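Local coordinates for FAD-binding oxidoreductase (Gulosibacter chungangensis, PDB 7PBG), which oxidises 4-ethylphenol and related 4-alkylphenols, dehydrogenating them to products such as 4-vinylphenol with a covalently attached FAD, at residues H382-A385 with V386-W389; D388-P391 with N392-H395. All blocks are in the same frame, centred on the assembly; numbering follows the deposited sequence.

Contact 1: H382-A385 with V386-W389. With FAD (flavin-adenine dinucleotide), chain C.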
loop_
_atom_site.group_PDB
_atom_site.type_symbol
_atom_site.label_atom_id
_atom_site.label_comp_id
_atom_site.label_asym_id
_atom_site.label_seq_id
_atom_site.Cartn_x
_atom_site.Cartn_y
_atom_site.Cartn_z
ATOM N N HIS A 382 -25.730 0.074 -14.436
ATOM C CA HIS A 382 -25.915 -0.450 -15.802
ATOM C C HIS A 382 -25.653 -1.959 -15.837
ATOM O O HIS A 382 -26.501 -2.640 -16.418
ATOM C CB HIS A 382 -25.046 0.342 -16.779
ATOM C CG HIS A 382 -25.404 0.076 -18.195
ATOM N ND1 HIS A 382 -24.642 -0.757 -19.011
ATOM C CD2 HIS A 382 -26.458 0.503 -18.919
ATOM C CE1 HIS A 382 -25.212 -0.805 -20.211
ATOM N NE2 HIS A 382 -26.351 -0.065 -20.163
ATOM N N SER A 383 -24.568 -2.467 -15.228
ATOM C CA SER A 383 -24.176 -3.903 -15.242
ATOM C C SER A 383 -25.157 -4.778 -14.445
ATOM O O SER A 383 -25.047 -5.994 -14.602
ATOM C CB SER A 383 -22.756 -4.141 -14.748
ATOM O OG SER A 383 -21.887 -3.236 -15.397
ATOM N N ALA A 384 -26.091 -4.206 -13.685
ATOM C CA ALA A 384 -27.174 -4.943 -12.988
ATOM C C ALA A 384 -28.095 -5.627 -14.018
ATOM O O ALA A 384 -28.709 -6.656 -13.716
ATOM C CB ALA A 384 -27.945 -4.032 -12.060
ATOM N N ALA A 385 -28.117 -5.177 -15.258
ATOM C CA ALA A 385 -28.866 -5.850 -16.338
ATOM C C ALA A 385 -28.429 -7.307 -16.544
ATOM O O ALA A 385 -29.238 -8.122 -17.033
ATOM C CB ALA A 385 -28.655 -5.024 -17.585
ATOM N N VAL A 386 -27.193 -7.677 -16.175
ATOM C CA VAL A 386 -26.746 -9.068 -16.392
ATOM C C VAL A 386 -27.631 -10.016 -15.564
ATOM O O VAL A 386 -27.756 -11.174 -15.960
ATOM C CB VAL A 386 -25.247 -9.299 -16.103
ATOM C CG1 VAL A 386 -24.409 -8.349 -16.910
ATOM C CG2 VAL A 386 -24.900 -9.241 -14.632
ATOM N N PHE A 387 -28.250 -9.542 -14.470
ATOM C CA PHE A 387 -29.151 -10.349 -13.595
ATOM C C PHE A 387 -30.424 -10.754 -14.356
ATOM O O PHE A 387 -31.169 -11.643 -13.907
ATOM C CB PHE A 387 -29.527 -9.618 -12.292
ATOM C CG PHE A 387 -28.365 -9.119 -11.484
ATOM C CD1 PHE A 387 -27.186 -9.835 -11.464
ATOM C CD2 PHE A 387 -28.432 -7.934 -10.769
ATOM C CE1 PHE A 387 -26.087 -9.361 -10.780
ATOM C CE2 PHE A 387 -27.353 -7.504 -10.019
ATOM C CZ PHE A 387 -26.172 -8.214 -10.042
ATOM N N ASP A 388 -30.712 -10.075 -15.460
ATOM C CA ASP A 388 -31.944 -10.311 -16.243
ATOM C C ASP A 388 -31.589 -11.072 -17.513
ATOM O O ASP A 388 -32.489 -11.311 -18.319
ATOM C CB ASP A 388 -32.699 -9.006 -16.557
ATOM C CG ASP A 388 -33.214 -8.294 -15.321
ATOM O OD1 ASP A 388 -33.622 -8.979 -14.373
ATOM O OD2 ASP A 388 -33.127 -7.065 -15.293
ATOM N N TRP A 389 -30.327 -11.482 -17.697
ATOM C CA TRP A 389 -29.911 -12.195 -18.938
ATOM C C TRP A 389 -30.814 -13.399 -19.182
ATOM O O TRP A 389 -31.184 -13.663 -20.328
ATOM C CB TRP A 389 -28.467 -12.634 -18.744
ATOM C CG TRP A 389 -27.806 -13.360 -19.865
ATOM C CD1 TRP A 389 -27.259 -14.602 -19.769
ATOM C CD2 TRP A 389 -27.498 -12.896 -21.189
ATOM N NE1 TRP A 389 -26.685 -14.966 -20.938
ATOM C CE2 TRP A 389 -26.751 -13.920 -21.814
ATOM C CE3 TRP A 389 -27.723 -11.711 -21.897
ATOM C CZ2 TRP A 389 -26.284 -13.795 -23.113
ATOM C CZ3 TRP A 389 -27.266 -11.581 -23.187
ATOM C CH2 TRP A 389 -26.555 -12.629 -23.781
HETATM P PA FAD C . -19.765 -5.618 1.947
HETATM O O1A FAD C . -20.593 -6.802 1.562
HETATM O O2A FAD C . -20.326 -4.642 2.951
HETATM O O5B FAD C . -18.398 -6.147 2.506
HETATM C C5B FAD C . -17.676 -7.188 1.863
HETATM C C4B FAD C . -16.868 -7.904 2.918
HETATM O O4B FAD C . -15.873 -7.010 3.497
HETATM C C3B FAD C . -17.653 -8.420 4.134
HETATM O O3B FAD C . -18.274 -9.673 3.859
HETATM C C2B FAD C . -16.584 -8.428 5.238
HETATM O O2B FAD C . -15.799 -9.600 5.118
HETATM C C1B FAD C . -15.794 -7.166 4.903
HETATM N N9A FAD C . -16.290 -5.965 5.522
HETATM C C8A FAD C . -17.082 -5.030 4.933
HETATM N N7A FAD C . -17.351 -4.040 5.732
HETATM C C5A FAD C . -16.757 -4.368 6.928
HETATM C C6A FAD C . -16.652 -3.682 8.142
HETATM N N6A FAD C . -17.261 -2.514 8.378
HETATM N N1A FAD C . -15.963 -4.293 9.133
HETATM C C2A FAD C . -15.356 -5.479 8.874
HETATM N N3A FAD C . -15.360 -6.195 7.757
HETATM C C4A FAD C . -16.091 -5.572 6.811
HETATM N N1 FAD C . -16.431 -5.782 -7.253
HETATM C C2 FAD C . -15.447 -4.930 -7.478
HETATM O O2 FAD C . -14.586 -4.688 -6.592
HETATM N N3 FAD C . -15.374 -4.224 -8.622
HETATM C C4 FAD C . -16.248 -4.404 -9.656
HETATM O O4 FAD C . -16.175 -3.672 -10.661
HETATM C C4X FAD C . -17.269 -5.321 -9.486
HETATM N N5 FAD C . -18.094 -5.504 -10.482
HETATM C C5X FAD C . -19.105 -6.412 -10.280
HETATM C C6 FAD C . -20.020 -6.608 -11.324
HETATM C C7 FAD C . -21.102 -7.457 -11.192
HETATM C C7M FAD C . -22.072 -7.621 -12.344
HETATM C C8 FAD C . -21.284 -8.129 -9.965
HETATM C C8M FAD C . -22.442 -9.061 -9.774
HETATM C C9 FAD C . -20.371 -7.971 -8.942
HETATM C C9A FAD C . -19.270 -7.101 -9.058
HETATM N N10 FAD C . -18.366 -6.872 -8.025
HETATM C C10 FAD C . -17.336 -5.960 -8.204
HETATM C "C1'" FAD C . -18.524 -7.497 -6.686
HETATM C "C2'" FAD C . -19.373 -6.658 -5.718
HETATM O "O2'" FAD C . -20.562 -6.118 -6.389
HETATM C "C3'" FAD C . -18.657 -5.436 -5.105
HETATM O "O3'" FAD C . -17.350 -5.782 -4.719
HETATM C "C4'" FAD C . -19.363 -4.787 -3.907
HETATM O "O4'" FAD C . -18.953 -3.417 -3.778
HETATM C "C5'" FAD C . -19.074 -5.536 -2.634
HETATM O "O5'" FAD C . -20.167 -5.456 -1.708
HETATM P P FAD C . -20.236 -4.310 -0.598
HETATM O O1P FAD C . -21.660 -4.187 -0.144
HETATM O O2P FAD C . -19.573 -3.107 -1.190
HETATM O O3P FAD C . -19.329 -4.866 0.597
HETATM O O HOH W 1 -31.406 -6.385 -12.968
#
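The ring of Phe-387 meets Ala-384 one turn back and points an edge at the flavin: the C8M carbon of FAD lies close to the ring plane, 3.8 Å from Phe-387 CE1, and sits equally near CZ. Ala-384 CB is 4.1 Å from Phe-387 CE2 and about as far from CD2, while Ala-384 O approaches the ring obliquely. Beyond the two segments, Phe-45 packs against the Phe-387 ring edge-to-face and Trp-155 touches it as well. With CG anti to its own carbonyl carbon (chi1 -54°), the ring is turned back toward Ala-384. With an alanine in place of Phe-387, a gap would probably open beside C8M and Phe-45 would be left without its ring partner. Val-386 supplies the second flavin contact: its CG2 occupies the crowded position between backbone N and carbonyl carbon and ends 4.0 Å from FAD C7M, the methyl next to the histidine-linked C8M. Three successive i+3 bonds carry the backbone. Val-386 N donates to Ser-383 O at 3.1 Å (N-H...O angle 166°), Phe-387 N to Ala-384 O at 3.0 Å, and Asp-388 N to Ala-385 O at 2.9 Å. Ala-384 O takes a second donor, a water at 2.8 Å from it that also donates to Asp-388 OD2, tying this carboxylate to the turn. Ser-383 OG is hydrogen-bonded to Glu-152, itself an FAD-binding residue. The i+3 bonding makes 382-388 a 3-10 helix, which lends Val-386 and Phe-387 to the part of the FAD pocket around C7M and the linked C8M.

Contact 2: D388-P391 with N392-H395. With FAD (flavin-adenine dinucleotide), chain C.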
loop_
_atom_site.group_PDB
_atom_site.type_symbol
_atom_site.label_atom_id
_atom_site.label_comp_id
_atom_site.label_asym_id
_atom_site.label_seq_id
_atom_site.Cartn_x
_atom_site.Cartn_y
_atom_site.Cartn_z
ATOM N N ASP A 388 -30.712 -10.075 -15.460
ATOM C CA ASP A 388 -31.944 -10.311 -16.243
ATOM C C ASP A 388 -31.589 -11.072 -17.513
ATOM O O ASP A 388 -32.489 -11.311 -18.319
ATOM C CB ASP A 388 -32.699 -9.006 -16.557
ATOM C CG ASP A 388 -33.214 -8.294 -15.321
ATOM O OD1 ASP A 388 -33.622 -8.979 -14.373
ATOM O OD2 ASP A 388 -33.127 -7.065 -15.293
ATOM N N TRP A 389 -30.327 -11.482 -17.697
ATOM C CA TRP A 389 -29.911 -12.195 -18.938
ATOM C C TRP A 389 -30.814 -13.399 -19.182
ATOM O O TRP A 389 -31.184 -13.663 -20.328
ATOM C CB TRP A 389 -28.467 -12.634 -18.744
ATOM C CG TRP A 389 -27.806 -13.360 -19.865
ATOM C CD1 TRP A 389 -27.259 -14.602 -19.769
ATOM C CD2 TRP A 389 -27.498 -12.896 -21.189
ATOM N NE1 TRP A 389 -26.685 -14.966 -20.938
ATOM C CE2 TRP A 389 -26.751 -13.920 -21.814
ATOM C CE3 TRP A 389 -27.723 -11.711 -21.897
ATOM C CZ2 TRP A 389 -26.284 -13.795 -23.113
ATOM C CZ3 TRP A 389 -27.266 -11.581 -23.187
ATOM C CH2 TRP A 389 -26.555 -12.629 -23.781
ATOM N N PHE A 390 -31.124 -14.106 -18.098
ATOM C CA PHE A 390 -32.247 -15.064 -18.010
ATOM C C PHE A 390 -32.780 -14.980 -16.583
ATOM O O PHE A 390 -32.127 -14.423 -15.694
ATOM C CB PHE A 390 -31.787 -16.458 -18.436
ATOM C CG PHE A 390 -30.591 -16.978 -17.686
ATOM C CD1 PHE A 390 -30.732 -17.402 -16.380
ATOM C CD2 PHE A 390 -29.346 -17.049 -18.286
ATOM C CE1 PHE A 390 -29.645 -17.917 -15.694
ATOM C CE2 PHE A 390 -28.243 -17.499 -17.588
ATOM C CZ PHE A 390 -28.399 -17.955 -16.296
ATOM N N PRO A 391 -33.937 -15.597 -16.305
ATOM C CA PRO A 391 -34.547 -15.460 -14.986
ATOM C C PRO A 391 -33.624 -15.998 -13.883
ATOM O O PRO A 391 -33.130 -17.069 -14.017
ATOM C CB PRO A 391 -35.889 -16.216 -15.104
ATOM C CG PRO A 391 -36.181 -16.200 -16.569
ATOM C CD PRO A 391 -34.834 -16.279 -17.264
ATOM N N ASN A 392 -33.454 -15.208 -12.828
ATOM C CA ASN A 392 -32.692 -15.580 -11.605
ATOM C C ASN A 392 -31.192 -15.697 -11.936
ATOM O O ASN A 392 -30.468 -16.335 -11.168
ATOM C CB ASN A 392 -33.197 -16.904 -10.991
ATOM C CG ASN A 392 -34.703 -17.020 -10.955
ATOM O OD1 ASN A 392 -35.384 -16.097 -10.544
ATOM N ND2 ASN A 392 -35.214 -18.129 -11.455
ATOM N N ALA A 393 -30.700 -15.056 -13.014
ATOM C CA ALA A 393 -29.266 -15.080 -13.346
ATOM C C ALA A 393 -28.482 -14.406 -12.207
ATOM O O ALA A 393 -28.798 -13.299 -11.731
ATOM C CB ALA A 393 -28.976 -14.376 -14.647
ATOM N N GLY A 394 -27.435 -15.085 -11.775
ATOM C CA GLY A 394 -26.482 -14.517 -10.828
ATOM C C GLY A 394 -25.110 -15.054 -11.156
ATOM O O GLY A 394 -25.001 -15.867 -12.102
ATOM N N HIS A 395 -24.118 -14.583 -10.420
ATOM C CA HIS A 395 -22.708 -14.923 -10.692
ATOM C C HIS A 395 -22.001 -15.447 -9.465
ATOM O O HIS A 395 -22.549 -15.425 -8.358
ATOM C CB HIS A 395 -22.050 -13.709 -11.379
ATOM C CG HIS A 395 -22.121 -12.463 -10.588
ATOM N ND1 HIS A 395 -21.710 -12.360 -9.278
ATOM C CD2 HIS A 395 -22.504 -11.231 -10.956
ATOM C CE1 HIS A 395 -21.955 -11.145 -8.847
ATOM N NE2 HIS A 395 -22.348 -10.411 -9.877
HETATM P PA FAD C . -19.765 -5.618 1.947
HETATM O O1A FAD C . -20.593 -6.802 1.562
HETATM O O2A FAD C . -20.326 -4.642 2.951
HETATM O O5B FAD C . -18.398 -6.147 2.506
HETATM C C5B FAD C . -17.676 -7.188 1.863
HETATM C C4B FAD C . -16.868 -7.904 2.918
HETATM O O4B FAD C . -15.873 -7.010 3.497
HETATM C C3B FAD C . -17.653 -8.420 4.134
HETATM O O3B FAD C . -18.274 -9.673 3.859
HETATM C C2B FAD C . -16.584 -8.428 5.238
HETATM O O2B FAD C . -15.799 -9.600 5.118
HETATM C C1B FAD C . -15.794 -7.166 4.903
HETATM N N9A FAD C . -16.290 -5.965 5.522
HETATM C C8A FAD C . -17.082 -5.030 4.933
HETATM N N7A FAD C . -17.351 -4.040 5.732
HETATM C C5A FAD C . -16.757 -4.368 6.928
HETATM C C6A FAD C . -16.652 -3.682 8.142
HETATM N N6A FAD C . -17.261 -2.514 8.378
HETATM N N1A FAD C . -15.963 -4.293 9.133
HETATM C C2A FAD C . -15.356 -5.479 8.874
HETATM N N3A FAD C . -15.360 -6.195 7.757
HETATM C C4A FAD C . -16.091 -5.572 6.811
HETATM N N1 FAD C . -16.431 -5.782 -7.253
HETATM C C2 FAD C . -15.447 -4.930 -7.478
HETATM O O2 FAD C . -14.586 -4.688 -6.592
HETATM N N3 FAD C . -15.374 -4.224 -8.622
HETATM C C4 FAD C . -16.248 -4.404 -9.656
HETATM O O4 FAD C . -16.175 -3.672 -10.661
HETATM C C4X FAD C . -17.269 -5.321 -9.486
HETATM N N5 FAD C . -18.094 -5.504 -10.482
HETATM C C5X FAD C . -19.105 -6.412 -10.280
HETATM C C6 FAD C . -20.020 -6.608 -11.324
HETATM C C7 FAD C . -21.102 -7.457 -11.192
HETATM C C7M FAD C . -22.072 -7.621 -12.344
HETATM C C8 FAD C . -21.284 -8.129 -9.965
HETATM C C8M FAD C . -22.442 -9.061 -9.774
HETATM C C9 FAD C . -20.371 -7.971 -8.942
HETATM C C9A FAD C . -19.270 -7.101 -9.058
HETATM N N10 FAD C . -18.366 -6.872 -8.025
HETATM C C10 FAD C . -17.336 -5.960 -8.204
HETATM C "C1'" FAD C . -18.524 -7.497 -6.686
HETATM C "C2'" FAD C . -19.373 -6.658 -5.718
HETATM O "O2'" FAD C . -20.562 -6.118 -6.389
HETATM C "C3'" FAD C . -18.657 -5.436 -5.105
HETATM O "O3'" FAD C . -17.350 -5.782 -4.719
HETATM C "C4'" FAD C . -19.363 -4.787 -3.907
HETATM O "O4'" FAD C . -18.953 -3.417 -3.778
HETATM C "C5'" FAD C . -19.074 -5.536 -2.634
HETATM O "O5'" FAD C . -20.167 -5.456 -1.708
HETATM P P FAD C . -20.236 -4.310 -0.598
HETATM O O1P FAD C . -21.660 -4.187 -0.144
HETATM O O2P FAD C . -19.573 -3.107 -1.190
HETATM O O3P FAD C . -19.329 -4.866 0.597
#
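Phe-390 and Ala-393 close a type II beta turn, with Ala-393 N donating to Phe-390 O at 3.1 Å, an N-H...O angle of 143°. Pro-391 takes the first corner, where its ring-restricted phi fits, and Asn-392 the second with a positive phi of 68°. After the turn the chain enters strand 393-402, where Gly-394 is backbone-bonded to Tyr-446 of the neighbouring antiparallel strand 438-447. The side chains at the ends of the turn fold against each other. Ala-393 CB sits over one face of the Phe-390 ring in a CH-pi contact, 3.9 Å from the ring centroid and displaced toward the rim, its nearest ring carbon being CE1. Phe-390 CG lies between its backbone N and carbonyl carbon (chi1 55°), which swings the ring across to Ala-393. Trp-389 CB adds a looser apolar touch, 4.5 Å from Ala-393 CB, while its indole runs off to hydrogen-bond Asp-426 through NE1; at the outer corner, Asn-392 O accepts from Thr-448 and its ND2 makes a weak hydrogen bond to Asp-447. Two residues after Ala-393, His-395 NE2 is covalently bonded to FAD C8M at 1.4 Å, with the methylene carbon C8M at the imidazole edge, near its plane, and Phe-45 meeting the imidazole edge-to-face. A turn thus leads into the strand that carries the 8-alpha-(N-epsilon-2)-histidyl flavin linkage, the same type of link as in vanillyl-alcohol oxidase.

Contacts 1 and 2 follow one another along the chain, sharing Asp-388 and Trp-389: contact 1 lies in the connection after helix 363-375, and contact 2 carries it round into strand 393-402. Both are partly buried, each with an exposed portion: Asp-388 in the 3-10 helix, Pro-391 and Asn-392 in the turn. Contact 1 rests mainly on repeated backbone bonds and touches FAD only by packing; contact 2 has a single backbone bond, an aromatic face under a methyl group, and the covalent flavin link further along. The two fold onto each other: Ala-393 CB packs on Phe-387 O at 3.6 Å, and the rings of Phe-387 and His-395 meet beside C8M.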